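Local structure of interferon-inducible and double-stranded-dependent eIF-2kinase (Carassius auratus, 4KMF) at residues Glu3-Met6 / Glu7-Ile10; Asn37-Leu40 / Tyr41-Gln44. The protein binds Z-DNA through the Z-alpha domain described here, the rest of the protein probably being a kinase of the eIF2alpha kinase family. All coordinates share one frame; numbering follows the deposited sequence.

Both contacts lie within the Z-alpha domain, a small winged helix-turn-helix unit, and come in series along the chain: contact 1 within helix 2-17, contact 2 within helix 33-45. Their centres are about 10 Å apart, and the two helices touch. Glu3 OE1 makes a salt bridge to Arg38 NH2 at 2.5 Å, Glu7 OE2 probably accepts a hydrogen bond from His39 ND1, and the CD1 of Ile10 packs on the CB of His39. Residues 37-44 belong to the recognition helix, which meets the Z-DNA with Asn37, Arg38 and Tyr41; residues 3-10 pack against it, about 8 Å from the nucleic acid at the nearest atoms.

Contact 1: residues Glu3-Met6 / Glu7-Ile10; sequences ETQM and ERKI
Met6 bends its thioether over the side chain of Lys9, its terminal CE lying 3.6 Å from Lys9 CD, where the two chains cross at a slant. These residues are the first two turns or so of helix 2-17, the first helix of the winged helix-turn-helix Z-alpha domain, and its outer side carries a row of mixed polar and aliphatic contacts. Kinks at chi2 (81°) and chi3 (-92°) swing the methyl of Met6 toward the lysine. Gln5 serves two neighbours with its amide. Its NE2 rests against the aliphatic CE of Lys9 at 3.5 Å, while its OE1 lies 3.6 Å from CD of Arg8. The arginine, extended from CG to NE, crosses the glutamine at about a right angle. The amide is turned 71° from the guanidinium plane, and the CG2 methyl of Thr4 is a further neighbour of that group. These are van der Waals contacts on an exposed surface.

Beneath them runs regular alpha-helical bonding. The amides of Glu7, Arg8, Lys9 and Ile10 reach the carbonyl oxygens of Glu3, Thr4, Gln5 and Met6, the first of these bonds being the shortest, 2.8 Å from Glu7 N to Glu3 O. The side chain of Glu7 also leans on that carbonyl, its CG 3.2 Å from Glu3 O. On the flank turned to helix 33-45, Glu3 is salt-bridged to Arg38, while Glu7 OE2 accepts a hydrogen bond from Asn42 ND2 and probably a second from His39 ND1, so that two donors meet on this one oxygen. The carboxylates thus have separate mates, Glu3 OE1 and Glu7 OE2 staying 6.1 Å apart. Buried Ile10 packs on His39 and Leu40, and within its own helix its CG1 comes to 3.5 Å from Met6 O.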
loop_
_atom_site.group_PDB
_atom_site.type_symbol
_atom_site.label_atom_id
_atom_site.label_comp_id
_atom_site.label_asym_id
_atom_site.label_seq_id
_atom_site.Cartn_x
_atom_site.Cartn_y
_atom_site.Cartn_z
ATOM N N GLU A 3 -1.159 10.842 -18.224
ATOM C CA GLU A 3 -0.126 10.149 -17.429
ATOM C C GLU A 3 1.262 10.445 -17.983
ATOM O O GLU A 3 2.188 10.746 -17.228
ATOM C CB GLU A 3 -0.342 8.623 -17.365
ATOM C CG GLU A 3 -1.746 8.170 -17.007
ATOM C CD GLU A 3 -2.137 8.361 -15.546
ATOM O OE1 GLU A 3 -1.799 7.497 -14.697
ATOM O OE2 GLU A 3 -2.845 9.352 -15.252
ATOM N N THR A 4 1.389 10.376 -19.311
ATOM C CA THR A 4 2.627 10.738 -19.985
ATOM C C THR A 4 3.048 12.161 -19.653
ATOM O O THR A 4 4.202 12.400 -19.332
ATOM C CB THR A 4 2.547 10.503 -21.484
ATOM O OG1 THR A 4 2.153 9.145 -21.703
ATOM C CG2 THR A 4 3.881 10.724 -22.153
ATOM N N GLN A 5 2.093 13.086 -19.675
ATOM C CA GLN A 5 2.356 14.462 -19.355
ATOM C C GLN A 5 2.787 14.650 -17.884
ATOM O O GLN A 5 3.759 15.343 -17.602
ATOM C CB GLN A 5 1.128 15.305 -19.724
ATOM C CG GLN A 5 1.249 16.738 -19.316
ATOM C CD GLN A 5 2.348 17.453 -20.037
ATOM O OE1 GLN A 5 2.813 17.011 -21.097
ATOM N NE2 GLN A 5 2.780 18.585 -19.471
ATOM N N MET A 6 2.117 13.976 -16.957
ATOM C CA MET A 6 2.565 13.928 -15.557
ATOM C C MET A 6 3.997 13.382 -15.403
ATOM O O MET A 6 4.783 13.913 -14.615
ATOM C CB MET A 6 1.634 13.056 -14.731
ATOM C CG MET A 6 1.507 13.476 -13.303
ATOM S SD MET A 6 0.325 14.848 -13.164
ATOM C CE MET A 6 1.451 16.243 -13.291
ATOM N N GLU A 7 4.305 12.298 -16.124
ATOM C CA GLU A 7 5.645 11.728 -16.101
ATOM C C GLU A 7 6.694 12.717 -16.593
ATOM O O GLU A 7 7.778 12.827 -15.996
ATOM C CB GLU A 7 5.672 10.349 -16.788
ATOM C CG GLU A 7 4.825 9.353 -15.956
ATOM C CD GLU A 7 4.888 7.884 -16.327
ATOM O OE1 GLU A 7 5.579 7.510 -17.299
ATOM O OE2 GLU A 7 4.238 7.090 -15.590
ATOM N N ARG A 8 6.354 13.474 -17.636
ATOM C CA ARG A 8 7.233 14.520 -18.177
ATOM C C ARG A 8 7.534 15.579 -17.136
ATOM O O ARG A 8 8.698 16.009 -16.995
ATOM C CB ARG A 8 6.573 15.181 -19.390
ATOM C CG ARG A 8 6.763 14.458 -20.710
ATOM C CD ARG A 8 5.849 15.131 -21.737
ATOM N NE ARG A 8 5.784 14.454 -23.035
ATOM C CZ ARG A 8 5.304 15.020 -24.150
ATOM N NH1 ARG A 8 4.841 16.267 -24.126
ATOM N NH2 ARG A 8 5.290 14.347 -25.299
ATOM N N LYS A 9 6.502 15.964 -16.377
ATOM C CA LYS A 9 6.666 16.932 -15.303
ATOM C C LYS A 9 7.595 16.432 -14.197
ATOM O O LYS A 9 8.405 17.192 -13.682
ATOM C CB LYS A 9 5.309 17.327 -14.739
ATOM C CG LYS A 9 4.474 18.104 -15.739
ATOM C CD LYS A 9 3.258 18.753 -15.094
ATOM C CE LYS A 9 2.484 19.505 -16.155
ATOM N NZ LYS A 9 1.787 20.777 -15.719
ATOM N N ILE A 10 7.485 15.149 -13.844
ATOM C CA ILE A 10 8.366 14.515 -12.855
ATOM C C ILE A 10 9.813 14.495 -13.363
ATOM O O ILE A 10 10.744 14.818 -12.629
ATOM C CB ILE A 10 7.839 13.094 -12.489
ATOM C CG1 ILE A 10 6.531 13.223 -11.696
ATOM C CG2 ILE A 10 8.862 12.267 -11.688
ATOM C CD1 ILE A 10 5.623 11.958 -11.681
#

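Contact 2: residues Asn37-Leu40 / Tyr41-Gln44; sequences NRHL and YNLQ. With nucleotides of chain B.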
loop_
_atom_site.group_PDB
_atom_site.type_symbol
_atom_site.label_atom_id
_atom_site.label_comp_id
_atom_site.label_asym_id
_atom_site.label_seq_id
_atom_site.Cartn_x
_atom_site.Cartn_y
_atom_site.Cartn_z
ATOM N N ASN A 37 4.540 7.860 -6.748
ATOM C CA ASN A 37 5.254 6.587 -6.766
ATOM C C ASN A 37 4.830 5.701 -7.924
ATOM O O ASN A 37 5.661 5.058 -8.544
ATOM C CB ASN A 37 5.136 5.876 -5.412
ATOM C CG ASN A 37 6.233 6.267 -4.472
ATOM O OD1 ASN A 37 7.301 6.698 -4.898
ATOM N ND2 ASN A 37 5.992 6.086 -3.175
ATOM N N ARG A 38 3.539 5.689 -8.250
ATOM C CA ARG A 38 3.076 4.973 -9.444
ATOM C C ARG A 38 3.899 5.425 -10.673
ATOM O O ARG A 38 4.458 4.612 -11.404
ATOM C CB ARG A 38 1.585 5.221 -9.665
ATOM C CG ARG A 38 1.087 4.549 -10.936
ATOM C CD ARG A 38 -0.427 4.649 -11.044
ATOM N NE ARG A 38 -0.849 5.798 -11.825
ATOM C CZ ARG A 38 -1.574 6.823 -11.360
ATOM N NH1 ARG A 38 -1.988 6.845 -10.086
ATOM N NH2 ARG A 38 -1.901 7.831 -12.184
ATOM N N HIS A 39 3.999 6.732 -10.857
ATOM C CA HIS A 39 4.766 7.278 -11.964
ATOM C C HIS A 39 6.253 7.000 -11.884
ATOM O O HIS A 39 6.866 6.680 -12.906
ATOM C CB HIS A 39 4.485 8.767 -12.134
ATOM C CG HIS A 39 3.072 9.062 -12.517
ATOM N ND1 HIS A 39 2.447 8.458 -13.593
ATOM C CD2 HIS A 39 2.149 9.872 -11.953
ATOM C CE1 HIS A 39 1.206 8.901 -13.684
ATOM N NE2 HIS A 39 0.998 9.760 -12.701
ATOM N N LEU A 40 6.851 7.131 -10.696
ATOM C CA LEU A 40 8.299 6.874 -10.556
ATOM C C LEU A 40 8.642 5.418 -10.931
ATOM O O LEU A 40 9.626 5.171 -11.625
ATOM C CB LEU A 40 8.767 7.159 -9.124
ATOM C CG LEU A 40 8.885 8.668 -8.836
ATOM C CD1 LEU A 40 9.116 8.940 -7.345
ATOM C CD2 LEU A 40 9.947 9.315 -9.724
ATOM N N TYR A 41 7.832 4.459 -10.468
ATOM C CA TYR A 41 8.108 3.059 -10.790
ATOM C C TYR A 41 7.839 2.736 -12.262
ATOM O O TYR A 41 8.586 1.938 -12.836
ATOM C CB TYR A 41 7.398 2.089 -9.823
ATOM C CG TYR A 41 8.094 2.018 -8.469
ATOM C CD1 TYR A 41 7.729 2.896 -7.423
ATOM C CD2 TYR A 41 9.120 1.101 -8.233
ATOM C CE1 TYR A 41 8.371 2.863 -6.182
ATOM C CE2 TYR A 41 9.780 1.064 -6.984
ATOM C CZ TYR A 41 9.403 1.963 -5.969
ATOM O OH TYR A 41 10.069 1.912 -4.751
ATOM N N ASN A 42 6.835 3.378 -12.892
ATOM C CA ASN A 42 6.669 3.248 -14.367
ATOM C C ASN A 42 7.888 3.822 -15.079
ATOM O O ASN A 42 8.414 3.202 -16.006
ATOM C CB ASN A 42 5.464 4.054 -14.884
ATOM C CG ASN A 42 4.131 3.487 -14.470
ATOM O OD1 ASN A 42 4.005 2.315 -14.163
ATOM N ND2 ASN A 42 3.103 4.325 -14.536
ATOM N N LEU A 43 8.347 4.996 -14.628
ATOM C CA LEU A 43 9.545 5.636 -15.192
ATOM C C LEU A 43 10.782 4.766 -14.996
ATOM O O LEU A 43 11.702 4.809 -15.789
ATOM C CB LEU A 43 9.749 7.038 -14.606
ATOM C CG LEU A 43 8.821 8.130 -15.117
ATOM C CD1 LEU A 43 8.969 9.369 -14.276
ATOM C CD2 LEU A 43 9.146 8.426 -16.599
ATOM N N GLN A 44 10.823 3.969 -13.944
ATOM C CA GLN A 44 11.899 3.026 -13.780
ATOM C C GLN A 44 11.804 1.845 -14.753
ATOM O O GLN A 44 12.811 1.429 -15.346
ATOM C CB GLN A 44 11.914 2.542 -12.343
ATOM C CG GLN A 44 13.122 1.660 -12.071
ATOM C CD GLN A 44 13.244 1.322 -10.641
ATOM O OE1 GLN A 44 14.224 1.698 -9.999
ATOM N NE2 GLN A 44 12.276 0.585 -10.120
ATOM P P DG B 5 2.828 4.207 -2.341
ATOM O OP1 DG B 5 3.649 5.352 -1.937
ATOM O OP2 DG B 5 1.353 4.188 -2.098
ATOM O "O5'" DG B 5 3.063 3.890 -3.889
ATOM C "C5'" DG B 5 2.326 2.842 -4.524
ATOM C "C4'" DG B 5 2.924 2.675 -5.901
ATOM O "O4'" DG B 5 4.315 2.287 -5.839
ATOM C "C3'" DG B 5 2.204 1.608 -6.693
ATOM O "O3'" DG B 5 1.356 2.341 -7.563
ATOM C "C2'" DG B 5 3.292 0.911 -7.494
ATOM C "C1'" DG B 5 4.592 1.294 -6.825
ATOM N N9 DG B 5 5.210 0.197 -6.070
ATOM C C8 DG B 5 6.509 -0.254 -6.200
ATOM N N7 DG B 5 6.806 -1.220 -5.381
ATOM C C5 DG B 5 5.623 -1.450 -4.665
ATOM C C6 DG B 5 5.371 -2.378 -3.617
ATOM O O6 DG B 5 6.191 -3.195 -3.159
ATOM N N1 DG B 5 4.056 -2.313 -3.124
ATOM C C2 DG B 5 3.106 -1.423 -3.605
ATOM N N2 DG B 5 1.900 -1.472 -3.018
ATOM N N3 DG B 5 3.360 -0.491 -4.571
ATOM C C4 DG B 5 4.623 -0.592 -5.085
ATOM P P DC B 4 8.539 3.116 -1.726
ATOM O OP1 DC B 4 8.982 3.671 -3.027
ATOM O OP2 DC B 4 7.990 4.064 -0.763
ATOM O "O5'" DC B 4 7.488 1.946 -1.933
ATOM C "C5'" DC B 4 6.590 1.922 -3.074
ATOM C "C4'" DC B 4 5.178 1.623 -2.557
ATOM O "O4'" DC B 4 5.132 0.289 -1.988
ATOM C "C3'" DC B 4 4.680 2.538 -1.440
ATOM O "O3'" DC B 4 3.290 2.849 -1.621
ATOM C "C2'" DC B 4 4.855 1.715 -0.176
ATOM C "C1'" DC B 4 4.474 0.363 -0.729
ATOM N N1 DC B 4 4.913 -0.742 0.134
ATOM C C2 DC B 4 4.088 -1.163 1.183
ATOM O O2 DC B 4 3.009 -0.605 1.364
ATOM N N3 DC B 4 4.503 -2.195 1.970
ATOM C C4 DC B 4 5.701 -2.766 1.756
ATOM N N4 DC B 4 6.058 -3.788 2.515
ATOM C C5 DC B 4 6.559 -2.355 0.679
ATOM C C6 DC B 4 6.140 -1.341 -0.091
ATOM P P DC B 6 -0.029 1.778 -8.125
ATOM O OP1 DC B 6 0.001 2.046 -9.577
ATOM O OP2 DC B 6 -1.058 2.437 -7.304
ATOM O "O5'" DC B 6 -0.047 0.221 -7.928
ATOM C "C5'" DC B 6 -1.114 -0.404 -8.605
ATOM C "C4'" DC B 6 -1.642 -1.516 -7.731
ATOM O "O4'" DC B 6 -0.640 -2.555 -7.652
ATOM C "C3'" DC B 6 -2.009 -1.172 -6.302
ATOM O "O3'" DC B 6 -3.185 -1.913 -6.006
ATOM C "C2'" DC B 6 -0.838 -1.711 -5.485
ATOM C "C1'" DC B 6 -0.437 -2.925 -6.297
ATOM N N1 DC B 6 0.990 -3.358 -6.153
ATOM C C2 DC B 6 1.302 -4.286 -5.152
ATOM O O2 DC B 6 0.403 -4.691 -4.409
ATOM N N3 DC B 6 2.572 -4.713 -5.028
ATOM C C4 DC B 6 3.506 -4.222 -5.863
ATOM N N4 DC B 6 4.766 -4.651 -5.714
ATOM C C5 DC B 6 3.209 -3.277 -6.908
ATOM C C6 DC B 6 1.939 -2.865 -7.003
#
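The recognition helix 33-45 meets Z-DNA here, with Asn37 and Tyr41 one turn apart on its DNA-binding side. Their side chains run alongside each other and point the same way, amide and ring planes 69° apart, and each ends on a different phosphate of chain B. Asn37 ND2 donates to OP1 of DG5 at 2.7 Å, with a nearly straight N-H...O angle of 164°. Tyr41 OH gives its hydrogen bond to OP1 of DC4, also at 2.7 Å, and that oxygen lies in the plane of the ring at its edge.

One face of the tyrosine is taken by guanine: C8 of DG5 sits over the ring centre, 3.3 Å above its plane, so the C-H edge of the base meets the aromatic face in a CH-pi contact. A tyrosine face against the C8 of a syn guanine is a hallmark of Z-alpha domains, whose winged helix-turn-helix fold sets this helix against the zigzag backbone. Trp59, on strand 58-61, meets the Tyr41 ring edge-to-face. Within the helix, Asn37 O lies at the ring edge, 3.2 Å from Tyr41 CD1, and also accepts the backbone bond of Tyr41 N at 3.0 Å. With an alanine here, the OP1 of DC4 would probably lose its hydroxyl partner and C8 of DG5 the aromatic surface beneath it.

Arg38 passes the next phosphate with its aliphatic part. CG stands anti to the amide nitrogen (chi1 177°), which lays the chain beside OP1 of DC6, 3.0 Å from Arg38 CD, while the guanidinium turns to Glu3. One turn on, Leu43 folds over the carbonyl that accepts its own amide, its CG 3.3 Å from His39 O.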